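Local coordinates for uncharacterized protein (PDB 4OPW) that is of unknown function but probably serves as a cell adhesin, with a chain wound largely into a parallel beta-solenoid, at residues Ser12-Thr17 and Asn50-Val55; Val66-Lys69 and His75-Lys78; Leu131-Asn134 and Asn140-Val143; Ala171-Ser174 and Glu180-Ala183. All coordinates share one frame; numbering follows the deposited sequence.

Contact 1: residues Ser12-Thr17 and Asn50-Val55; sequences STKKIT and NLHPYV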
loop_
_atom_site.group_PDB
_atom_site.type_symbol
_atom_site.label_atom_id
_atom_site.label_comp_id
_atom_site.label_asym_id
_atom_site.label_seq_id
_atom_site.Cartn_x
_atom_site.Cartn_y
_atom_site.Cartn_z
ATOM N N SER A 12 -7.598 -12.582 23.380
ATOM C CA SER A 12 -6.852 -11.953 24.468
ATOM C C SER A 12 -5.787 -11.057 23.858
ATOM O O SER A 12 -5.309 -11.329 22.747
ATOM C CB SER A 12 -6.236 -12.977 25.421
ATOM O OG SER A 12 -5.081 -13.608 24.885
ATOM N N THR A 13 -5.442 -9.989 24.573
ATOM C CA THR A 13 -4.447 -9.035 24.103
ATOM C C THR A 13 -3.207 -9.079 25.002
ATOM O O THR A 13 -3.328 -9.095 26.224
ATOM C CB THR A 13 -5.072 -7.645 24.031
ATOM O OG1 THR A 13 -6.224 -7.687 23.190
ATOM C CG2 THR A 13 -4.114 -6.600 23.514
ATOM N N LYS A 14 -2.018 -9.146 24.371
ATOM C CA LYS A 14 -0.726 -9.094 25.052
ATOM C C LYS A 14 0.100 -7.963 24.460
ATOM O O LYS A 14 0.188 -7.831 23.235
ATOM C CB LYS A 14 0.024 -10.420 24.959
ATOM C CG LYS A 14 -0.631 -11.554 25.752
ATOM C CD LYS A 14 0.206 -12.831 25.660
ATOM C CE LYS A 14 -0.476 -14.034 26.266
ATOM N NZ LYS A 14 -0.528 -13.959 27.751
ATOM N N LYS A 15 0.722 -7.165 25.342
ATOM C CA LYS A 15 1.524 -6.029 24.949
ATOM C C LYS A 15 2.946 -6.190 25.486
ATOM O O LYS A 15 3.151 -6.415 26.684
ATOM C CB LYS A 15 0.887 -4.726 25.450
ATOM C CG LYS A 15 1.619 -3.467 24.984
ATOM C CD LYS A 15 0.929 -2.229 25.516
ATOM C CE LYS A 15 1.353 -0.983 24.782
ATOM N NZ LYS A 15 0.401 0.142 25.003
ATOM N N ILE A 16 3.918 -6.084 24.593
ATOM C CA ILE A 16 5.325 -6.208 24.983
ATOM C C ILE A 16 6.115 -5.102 24.310
ATOM O O ILE A 16 5.624 -4.452 23.377
ATOM C CB ILE A 16 5.922 -7.627 24.651
ATOM C CG1 ILE A 16 5.917 -7.899 23.117
ATOM C CG2 ILE A 16 5.215 -8.764 25.452
ATOM C CD1 ILE A 16 6.719 -9.122 22.638
ATOM N N THR A 17 7.364 -4.911 24.753
ATOM C CA THR A 17 8.242 -3.958 24.093
ATOM C C THR A 17 8.710 -4.603 22.805
ATOM O O THR A 17 8.692 -5.845 22.681
ATOM C CB THR A 17 9.412 -3.571 25.004
ATOM O OG1 THR A 17 10.100 -4.776 25.374
ATOM C CG2 THR A 17 8.944 -2.790 26.243
ATOM N N ASN A 50 -5.178 -19.192 23.165
ATOM C CA ASN A 50 -4.320 -20.383 23.026
ATOM C C ASN A 50 -3.341 -20.275 21.844
ATOM O O ASN A 50 -2.465 -21.145 21.711
ATOM C CB ASN A 50 -5.191 -21.652 22.882
ATOM C CG ASN A 50 -5.999 -21.670 21.599
ATOM O OD1 ASN A 50 -6.692 -20.702 21.266
ATOM N ND2 ASN A 50 -5.863 -22.732 20.812
ATOM N N LEU A 51 -3.448 -19.207 21.015
ATOM C CA LEU A 51 -2.576 -19.064 19.847
ATOM C C LEU A 51 -1.370 -18.131 20.092
ATOM O O LEU A 51 -0.443 -18.123 19.272
ATOM C CB LEU A 51 -3.380 -18.591 18.617
ATOM C CG LEU A 51 -4.437 -19.593 18.114
ATOM C CD1 LEU A 51 -5.161 -19.032 16.879
ATOM C CD2 LEU A 51 -3.798 -20.955 17.759
ATOM N N HIS A 52 -1.352 -17.387 21.229
ATOM C CA HIS A 52 -0.218 -16.486 21.523
ATOM C C HIS A 52 1.151 -17.210 21.476
ATOM O O HIS A 52 2.097 -16.606 20.937
ATOM C CB HIS A 52 -0.392 -15.768 22.859
ATOM C CG HIS A 52 -1.360 -14.630 22.781
ATOM N ND1 HIS A 52 -0.986 -13.395 22.265
ATOM C CD2 HIS A 52 -2.668 -14.587 23.127
ATOM C CE1 HIS A 52 -2.065 -12.637 22.343
ATOM N NE2 HIS A 52 -3.104 -13.309 22.849
ATOM N N PRO A 53 1.286 -18.502 21.895
ATOM C CA PRO A 53 2.617 -19.153 21.806
ATOM C C PRO A 53 3.112 -19.325 20.375
ATOM O O PRO A 53 4.309 -19.516 20.178
ATOM C CB PRO A 53 2.373 -20.531 22.454
ATOM C CG PRO A 53 1.227 -20.306 23.370
ATOM C CD PRO A 53 0.324 -19.392 22.591
ATOM N N TYR A 54 2.206 -19.253 19.378
ATOM C CA TYR A 54 2.548 -19.440 17.964
ATOM C C TYR A 54 2.714 -18.108 17.235
ATOM O O TYR A 54 3.061 -18.117 16.063
ATOM C CB TYR A 54 1.489 -20.310 17.258
ATOM C CG TYR A 54 1.250 -21.611 17.998
ATOM C CD1 TYR A 54 2.220 -22.611 18.022
ATOM C CD2 TYR A 54 0.124 -21.782 18.799
ATOM C CE1 TYR A 54 2.048 -23.775 18.779
ATOM C CE2 TYR A 54 -0.057 -22.944 19.561
ATOM C CZ TYR A 54 0.903 -23.942 19.536
ATOM O OH TYR A 54 0.738 -25.106 20.256
ATOM N N VAL A 55 2.519 -16.982 17.924
ATOM C CA VAL A 55 2.671 -15.662 17.294
ATOM C C VAL A 55 4.166 -15.383 17.084
ATOM O O VAL A 55 4.959 -15.418 18.033
ATOM C CB VAL A 55 1.937 -14.539 18.081
ATOM C CG1 VAL A 55 2.300 -13.147 17.539
ATOM C CG2 VAL A 55 0.427 -14.752 18.019
#

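Contact 2: residues Val66-Lys69 and His75-Lys78; sequences VGFK and HFTK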
loop_
_atom_site.group_PDB
_atom_site.type_symbol
_atom_site.label_atom_id
_atom_site.label_comp_id
_atom_site.label_asym_id
_atom_site.label_seq_id
_atom_site.Cartn_x
_atom_site.Cartn_y
_atom_site.Cartn_z
ATOM N N VAL A 66 5.694 -10.348 10.962
ATOM C CA VAL A 66 4.699 -10.849 11.924
ATOM C C VAL A 66 3.888 -11.950 11.230
ATOM O O VAL A 66 3.514 -11.810 10.072
ATOM C CB VAL A 66 3.785 -9.711 12.515
ATOM C CG1 VAL A 66 2.717 -10.274 13.447
ATOM C CG2 VAL A 66 4.608 -8.652 13.253
ATOM N N GLY A 67 3.605 -13.029 11.955
ATOM C CA GLY A 67 2.766 -14.116 11.466
ATOM C C GLY A 67 2.719 -15.214 12.508
ATOM O O GLY A 67 2.769 -14.924 13.713
ATOM N N PHE A 68 2.639 -16.461 12.057
ATOM C CA PHE A 68 2.667 -17.620 12.959
ATOM C C PHE A 68 3.940 -18.439 12.757
ATOM O O PHE A 68 4.580 -18.345 11.708
ATOM C CB PHE A 68 1.439 -18.527 12.758
ATOM C CG PHE A 68 0.129 -17.945 13.223
ATOM C CD1 PHE A 68 -0.074 -17.620 14.559
ATOM C CD2 PHE A 68 -0.939 -17.796 12.336
ATOM C CE1 PHE A 68 -1.298 -17.065 14.985
ATOM C CE2 PHE A 68 -2.169 -17.280 12.768
ATOM C CZ PHE A 68 -2.344 -16.931 14.090
ATOM N N LYS A 69 4.303 -19.214 13.792
ATOM C CA LYS A 69 5.454 -20.127 13.817
ATOM C C LYS A 69 5.169 -21.282 14.770
ATOM O O LYS A 69 4.322 -21.151 15.660
ATOM C CB LYS A 69 6.749 -19.394 14.237
ATOM C CG LYS A 69 6.660 -18.722 15.618
ATOM C CD LYS A 69 7.887 -18.930 16.489
ATOM C CE LYS A 69 7.809 -18.121 17.767
ATOM N NZ LYS A 69 6.701 -18.559 18.660
ATOM N N HIS A 75 -7.179 -22.309 11.895
ATOM C CA HIS A 75 -8.161 -21.237 12.029
ATOM C C HIS A 75 -7.844 -20.357 13.221
ATOM O O HIS A 75 -7.450 -20.852 14.286
ATOM C CB HIS A 75 -9.594 -21.815 12.185
ATOM C CG HIS A 75 -10.654 -20.763 12.395
ATOM N ND1 HIS A 75 -11.122 -20.463 13.662
ATOM C CD2 HIS A 75 -11.216 -19.908 11.502
ATOM C CE1 HIS A 75 -12.022 -19.495 13.497
ATOM N NE2 HIS A 75 -12.099 -19.109 12.216
ATOM N N PHE A 76 -8.034 -19.048 13.037
ATOM C CA PHE A 76 -7.953 -18.085 14.125
ATOM C C PHE A 76 -9.177 -17.180 14.038
ATOM O O PHE A 76 -9.737 -16.996 12.947
ATOM C CB PHE A 76 -6.631 -17.292 14.134
ATOM C CG PHE A 76 -6.368 -16.489 12.889
ATOM C CD1 PHE A 76 -6.844 -15.187 12.773
ATOM C CD2 PHE A 76 -5.668 -17.041 11.817
ATOM C CE1 PHE A 76 -6.623 -14.444 11.607
ATOM C CE2 PHE A 76 -5.441 -16.298 10.656
ATOM C CZ PHE A 76 -5.915 -15.002 10.559
ATOM N N THR A 77 -9.614 -16.634 15.178
ATOM C CA THR A 77 -10.826 -15.799 15.215
ATOM C C THR A 77 -10.551 -14.395 14.628
ATOM O O THR A 77 -11.305 -13.907 13.787
ATOM C CB THR A 77 -11.336 -15.733 16.667
ATOM O OG1 THR A 77 -11.646 -17.076 17.090
ATOM C CG2 THR A 77 -12.597 -14.834 16.828
ATOM N N LYS A 78 -9.463 -13.773 15.080
ATOM C CA LYS A 78 -9.023 -12.458 14.618
ATOM C C LYS A 78 -7.566 -12.338 14.993
ATOM O O LYS A 78 -7.122 -13.017 15.925
ATOM C CB LYS A 78 -9.887 -11.341 15.273
ATOM C CG LYS A 78 -9.744 -9.964 14.598
ATOM C CD LYS A 78 -10.948 -9.088 14.868
ATOM C CE LYS A 78 -10.809 -7.706 14.270
ATOM N NZ LYS A 78 -10.770 -7.723 12.773
#

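Contact 3: residues Leu131-Asn134 and Asn140-Val143; sequences LDLN and NMVV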
loop_
_atom_site.group_PDB
_atom_site.type_symbol
_atom_site.label_atom_id
_atom_site.label_comp_id
_atom_site.label_asym_id
_atom_site.label_seq_id
_atom_site.Cartn_x
_atom_site.Cartn_y
_atom_site.Cartn_z
ATOM N N LEU A 131 7.684 8.431 -3.152
ATOM C CA LEU A 131 6.583 7.542 -2.740
ATOM C C LEU A 131 6.395 6.524 -3.838
ATOM O O LEU A 131 6.096 6.879 -4.971
ATOM C CB LEU A 131 5.295 8.342 -2.444
ATOM C CG LEU A 131 4.095 7.571 -1.834
ATOM C CD1 LEU A 131 4.459 6.918 -0.470
ATOM C CD2 LEU A 131 2.897 8.504 -1.658
ATOM N N ASP A 132 6.655 5.259 -3.518
ATOM C CA ASP A 132 6.646 4.181 -4.492
ATOM C C ASP A 132 5.597 3.142 -4.113
ATOM O O ASP A 132 5.804 2.315 -3.217
ATOM C CB ASP A 132 8.071 3.600 -4.568
ATOM C CG ASP A 132 8.270 2.413 -5.481
ATOM O OD1 ASP A 132 7.335 2.076 -6.236
ATOM O OD2 ASP A 132 9.370 1.831 -5.451
ATOM N N LEU A 133 4.457 3.175 -4.834
ATOM C CA LEU A 133 3.304 2.338 -4.551
ATOM C C LEU A 133 3.087 1.301 -5.622
ATOM O O LEU A 133 3.077 1.617 -6.818
ATOM C CB LEU A 133 2.059 3.222 -4.421
ATOM C CG LEU A 133 2.188 4.458 -3.500
ATOM C CD1 LEU A 133 0.915 5.283 -3.518
ATOM C CD2 LEU A 133 2.527 4.056 -2.065
ATOM N N ASN A 134 2.941 0.049 -5.188
ATOM C CA ASN A 134 2.766 -1.087 -6.086
ATOM C C ASN A 134 1.636 -1.956 -5.620
ATOM O O ASN A 134 1.581 -2.336 -4.442
ATOM C CB ASN A 134 4.063 -1.910 -6.150
ATOM C CG ASN A 134 5.263 -1.074 -6.537
ATOM O OD1 ASN A 134 5.530 -0.896 -7.714
ATOM N ND2 ASN A 134 5.945 -0.467 -5.545
ATOM N N ASN A 140 -5.902 -3.313 -2.770
ATOM C CA ASN A 140 -6.402 -1.945 -2.870
ATOM C C ASN A 140 -5.631 -1.039 -1.951
ATOM O O ASN A 140 -5.293 -1.420 -0.823
ATOM C CB ASN A 140 -7.894 -1.902 -2.522
ATOM C CG ASN A 140 -8.752 -2.668 -3.496
ATOM O OD1 ASN A 140 -8.950 -2.252 -4.639
ATOM N ND2 ASN A 140 -9.221 -3.836 -3.106
HETATM N N MSE A 141 -5.375 0.179 -2.407
HETATM C CA MSE A 141 -4.677 1.130 -1.572
HETATM C C MSE A 141 -5.398 2.468 -1.562
HETATM O O MSE A 141 -5.899 2.910 -2.598
HETATM C CB MSE A 141 -3.241 1.309 -2.046
HETATM C CG MSE A 141 -2.370 1.948 -1.006
HETATM SE SE MSE A 141 -0.616 2.034 -1.826
HETATM C CE MSE A 141 -0.174 0.437 -2.057
ATOM N N VAL A 142 -5.509 3.080 -0.376
ATOM C CA VAL A 142 -6.140 4.390 -0.222
ATOM C C VAL A 142 -5.159 5.302 0.518
ATOM O O VAL A 142 -4.794 5.008 1.665
ATOM C CB VAL A 142 -7.529 4.355 0.482
ATOM C CG1 VAL A 142 -8.143 5.758 0.543
ATOM C CG2 VAL A 142 -8.482 3.364 -0.200
ATOM N N VAL A 143 -4.769 6.413 -0.117
ATOM C CA VAL A 143 -3.862 7.403 0.462
ATOM C C VAL A 143 -4.638 8.708 0.563
ATOM O O VAL A 143 -5.001 9.294 -0.463
ATOM C CB VAL A 143 -2.530 7.550 -0.344
ATOM C CG1 VAL A 143 -1.615 8.584 0.308
ATOM C CG2 VAL A 143 -1.800 6.193 -0.480
#

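Contact 4: residues Ala171-Ser174 and Glu180-Ala183; sequences ADYS and EIMA. With EDO (1,2-ethanediol), chain F.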
loop_
_atom_site.group_PDB
_atom_site.type_symbol
_atom_site.label_atom_id
_atom_site.label_comp_id
_atom_site.label_asym_id
_atom_site.label_seq_id
_atom_site.Cartn_x
_atom_site.Cartn_y
_atom_site.Cartn_z
ATOM N N ALA A 171 5.335 12.277 -11.610
ATOM C CA ALA A 171 4.632 11.028 -11.320
ATOM C C ALA A 171 4.728 10.072 -12.486
ATOM O O ALA A 171 4.578 10.484 -13.642
ATOM C CB ALA A 171 3.165 11.284 -10.972
ATOM N N ASP A 172 4.980 8.790 -12.172
ATOM C CA ASP A 172 4.976 7.704 -13.139
ATOM C C ASP A 172 3.829 6.798 -12.764
ATOM O O ASP A 172 3.865 6.183 -11.690
ATOM C CB ASP A 172 6.310 6.932 -13.166
ATOM C CG ASP A 172 7.520 7.678 -13.699
ATOM O OD1 ASP A 172 7.331 8.676 -14.425
ATOM O OD2 ASP A 172 8.655 7.234 -13.426
ATOM N N TYR A 173 2.776 6.784 -13.596
ATOM C CA TYR A 173 1.600 5.948 -13.375
ATOM C C TYR A 173 1.603 4.824 -14.372
ATOM O O TYR A 173 1.781 5.079 -15.574
ATOM C CB TYR A 173 0.305 6.756 -13.509
ATOM C CG TYR A 173 0.111 7.868 -12.507
ATOM C CD1 TYR A 173 -0.155 7.589 -11.172
ATOM C CD2 TYR A 173 0.058 9.198 -12.916
ATOM C CE1 TYR A 173 -0.411 8.608 -10.255
ATOM C CE2 TYR A 173 -0.217 10.223 -12.014
ATOM C CZ TYR A 173 -0.440 9.924 -10.680
ATOM O OH TYR A 173 -0.740 10.915 -9.778
ATOM N N SER A 174 1.420 3.576 -13.908
ATOM C CA SER A 174 1.410 2.445 -14.831
ATOM C C SER A 174 0.367 1.412 -14.433
ATOM O O SER A 174 0.171 1.154 -13.247
ATOM C CB SER A 174 2.787 1.785 -14.906
ATOM O OG SER A 174 3.789 2.663 -15.390
ATOM N N GLU A 180 -7.172 0.065 -11.619
ATOM C CA GLU A 180 -7.695 1.429 -11.593
ATOM C C GLU A 180 -6.838 2.337 -10.757
ATOM O O GLU A 180 -6.609 2.049 -9.576
ATOM C CB GLU A 180 -9.137 1.505 -11.032
ATOM C CG GLU A 180 -10.174 0.632 -11.697
ATOM C CD GLU A 180 -11.431 0.509 -10.854
ATOM O OE1 GLU A 180 -11.989 1.556 -10.453
ATOM O OE2 GLU A 180 -11.830 -0.641 -10.560
ATOM N N ILE A 181 -6.415 3.454 -11.332
ATOM C CA ILE A 181 -5.721 4.493 -10.575
ATOM C C ILE A 181 -6.701 5.663 -10.477
ATOM O O ILE A 181 -7.180 6.137 -11.510
ATOM C CB ILE A 181 -4.343 4.914 -11.189
ATOM C CG1 ILE A 181 -3.304 3.758 -11.075
ATOM C CG2 ILE A 181 -3.807 6.215 -10.522
ATOM C CD1 ILE A 181 -2.009 3.932 -11.892
HETATM N N MSE A 182 -7.026 6.098 -9.246
HETATM C CA MSE A 182 -7.905 7.243 -8.993
HETATM C C MSE A 182 -7.041 8.339 -8.377
HETATM O O MSE A 182 -6.799 8.331 -7.154
HETATM C CB MSE A 182 -9.075 6.843 -8.084
HETATM C CG MSE A 182 -10.123 5.978 -8.777
HETATM SE SE MSE A 182 -11.094 4.903 -7.481
HETATM C CE MSE A 182 -9.754 3.560 -7.142
ATOM N N ALA A 183 -6.490 9.231 -9.227
ATOM C CA ALA A 183 -5.590 10.280 -8.768
ATOM C C ALA A 183 -5.907 11.662 -9.356
ATOM O O ALA A 183 -4.992 12.463 -9.550
ATOM C CB ALA A 183 -4.143 9.896 -9.069
HETATM C C1 EDO F . -11.196 -1.534 -15.441
HETATM O O1 EDO F . -11.285 -0.122 -15.325
HETATM C C2 EDO F . -10.931 -2.167 -14.048
HETATM O O2 EDO F . -12.122 -2.183 -13.282
HETATM O O HOH W 1 -2.535 12.807 -10.635
#

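Contact 1: residues Ser12-Thr17 and Asn50-Val55
The imidazole of His-52 has the aliphatic chain of Lys-14 over one face and both oxygens of Ser-12 at its NE2 edge, the backbone O in the ring plane and OG near it. The contact ties a short 3-10 turn to strand 11-17 at the surface of the N-terminal end of the chain, where antiparallel strands precede the parallel beta-solenoid. Lys-14 lies across the ring in a CH-pi contact, its CD 3.8 Å from the centroid of the His-52 ring and shifted toward the rim on the ND1 side. The next carbon continues over the base of the ring, with Lys-14 CE 3.6 Å from His-52 CG. The ammonium group turns off at the last torsion, and Lys-14 NZ ends 5.5 Å from His-52 ND1, so it is the methylenes that touch the ring, the charged atom standing off.

At the far end of the ring, NE2 of His-52 donates to Ser-12 O at 3.0 Å, with an N-H...O angle of 146°. That oxygen is approached from well above its carbonyl plane. Backbone hydrogen bonds of Ser-12 with Val-47 and of Lys-14 with Ile-45 pair strand 11-17 with strand 42-46. Ser-12 OG, placed between the backbone N and the carbonyl carbon (chi1 76°), comes within 2.9 Å of His-52 NE2 and accepts a second, weak bond from it, strongly bent at 117°.

Contact 2: residues Val66-Lys69 and His75-Lys78
Phe-68 and Phe-76 make the whole of this contact, ring against ring, while their backbones stay well apart: the CA of Phe-68 and the CA of Phe-76 are 10.7 Å from each other. The two side chains extend from separate pieces of irregular chain and bridge that gap with their rings. Phe-76 CD2 sits at the edge of the Phe-68 ring, close to its plane, and lies 3.6 Å from Phe-68 CE2. The neighbouring atom of the Phe-68 rim shares in the contact, with Phe-68 CZ 4.0 Å from the same Phe-76 CD2. With the centroids of the Phe-68 and Phe-76 rings 5.7 Å apart and the planes at 59°, the pair is oblique, touching along a short stretch of each rim.

The chain turns a corner at Gly-67, and Phe-68 follows directly, its CB directed at the other segment. Phe-76 reaches back with CG in the crowded position between the backbone N and the carbonyl carbon (chi1 60°), which folds its ring over toward Lys-78, whose CA lies at the ring edge.

Other side chains extend the patch: Phe-68 also meets the ring of Phe-79 and touches Tyr-54, and Phe-76 packs on Leu-51. An ethanediol, probably from the crystallisation liquor, lies about 4 Å from the side chain of Phe-68. Together these residues form a small, partly exposed cluster of mainly aromatic side chains among the loops at the N-terminal end of the solenoid, consistent with the irregular caps that often cover the ends of parallel beta-solenoids.

Contact 3: residues Leu131-Asn134 and Asn140-Val143
Leu-133 lies against the selenium of Met-141, a selenomethionine, with several carbons of its side chain around that one atom. The closest is Leu-133 CD2, 3.7 Å from Met-141 SE, and Leu-133 CB follows at 3.9 Å from the same selenium. Met-141 has CG anti to the backbone N (chi1 -163°), which sends the side chain straight across the interior before it bends at the third torsion. The terminal methyl then turns toward the backbone of the other strand, Met-141 CE lying 4.1 Å from Asn-134 O. Beside this pair, Leu-133 CD1 and Val-143 CG2 meet tip to tip at 4.2 Å.

The strands face each other across the solenoid core, running at 151°, their axes 9.2 Å apart. Ile-112 and Val-120 touch Met-141 from the preceding strands, and Leu-163 packs on both Leu-133 and Val-143. Within strand 131-134, Asn-134 ND2 donates to Asp-132 OD1 at 3.0 Å, from above the carboxylate plane; Asn-140 OD1 bonds to Thr-160 on the neighbouring strand. What joins these two segments is therefore dispersion between alkyl groups and a selenium that stands in place of methionine's sulfur, without directional bonds between them.

Contact 4: residues Ala171-Ser174 and Glu180-Ala183
Tyr-173 spans the space between the two strands, meeting Ile-181 near its CB and Ala-183 at its end. Its CB starts 4.0 Å from Ile-181 CD1, the methyl that also lies near the backbone oxygen of Ser-174. One step on, Tyr-173 CD1 is 4.0 Å from Ile-181 CG2; that branch, anti to the backbone N, meets the ring at a slant, neither over its face nor at its edge. Tyr-173 CE1 is shared, 4.1 Å from Ala-183 CB and only slightly farther from Ile-181 CG2. Beyond it, Tyr-173 CZ lies 4.0 Å from Ala-183 CB. The hydroxyl itself is nearer still to that methyl, with Tyr-173 OH 3.6 Å from Ala-183 CB.

At the tip the chemistry turns polar. Tyr-173 OH donates to a water at 2.7 Å, and the water in turn donates to Ala-183 O, also at 2.7 Å. This relay gives the hydroxyl of a buried tyrosine a partner and links it to the backbone of the strand across the core. Leu-151, Cys-193 and Ile-203 also touch the tyrosine side chain.

Glu-180 points to the outside, where its OE2 accepts a 3.1 Å hydrogen bond from O2 of an ethanediol, probably a crystallisation additive. Inward side chains alternate with outward ones: Ile-181 and Ala-183 turn inward, Glu-180 and Met-182 outward. The strands run at 149° on facing walls. Such packing of inward side chains across the core between facing strands is characteristic of the parallel beta-solenoid, the fold of the pectate-lyase-like clan that includes this adhesin family.

Along the chain the four contacts follow in series, each closing before the next opens. Contacts 1 and 2 adjoin at the N-terminal end, their centres about 10 Å apart, and touch through a probable backbone hydrogen bond of Tyr-54 with Lys-69. Contacts 3 and 4 are also about 10 Å apart between centres. Strands 130-136 and 170-177 belong to one parallel wall, separated there by strand 150-156, and their partners 139-147 and 180-183 flank strand 159-163 on the facing wall. The centres of contacts 1 and 4 are about 39 Å apart. Contacts 1 and 2 thus lie at the N-terminal surface, and contacts 3 and 4 in the solenoid core.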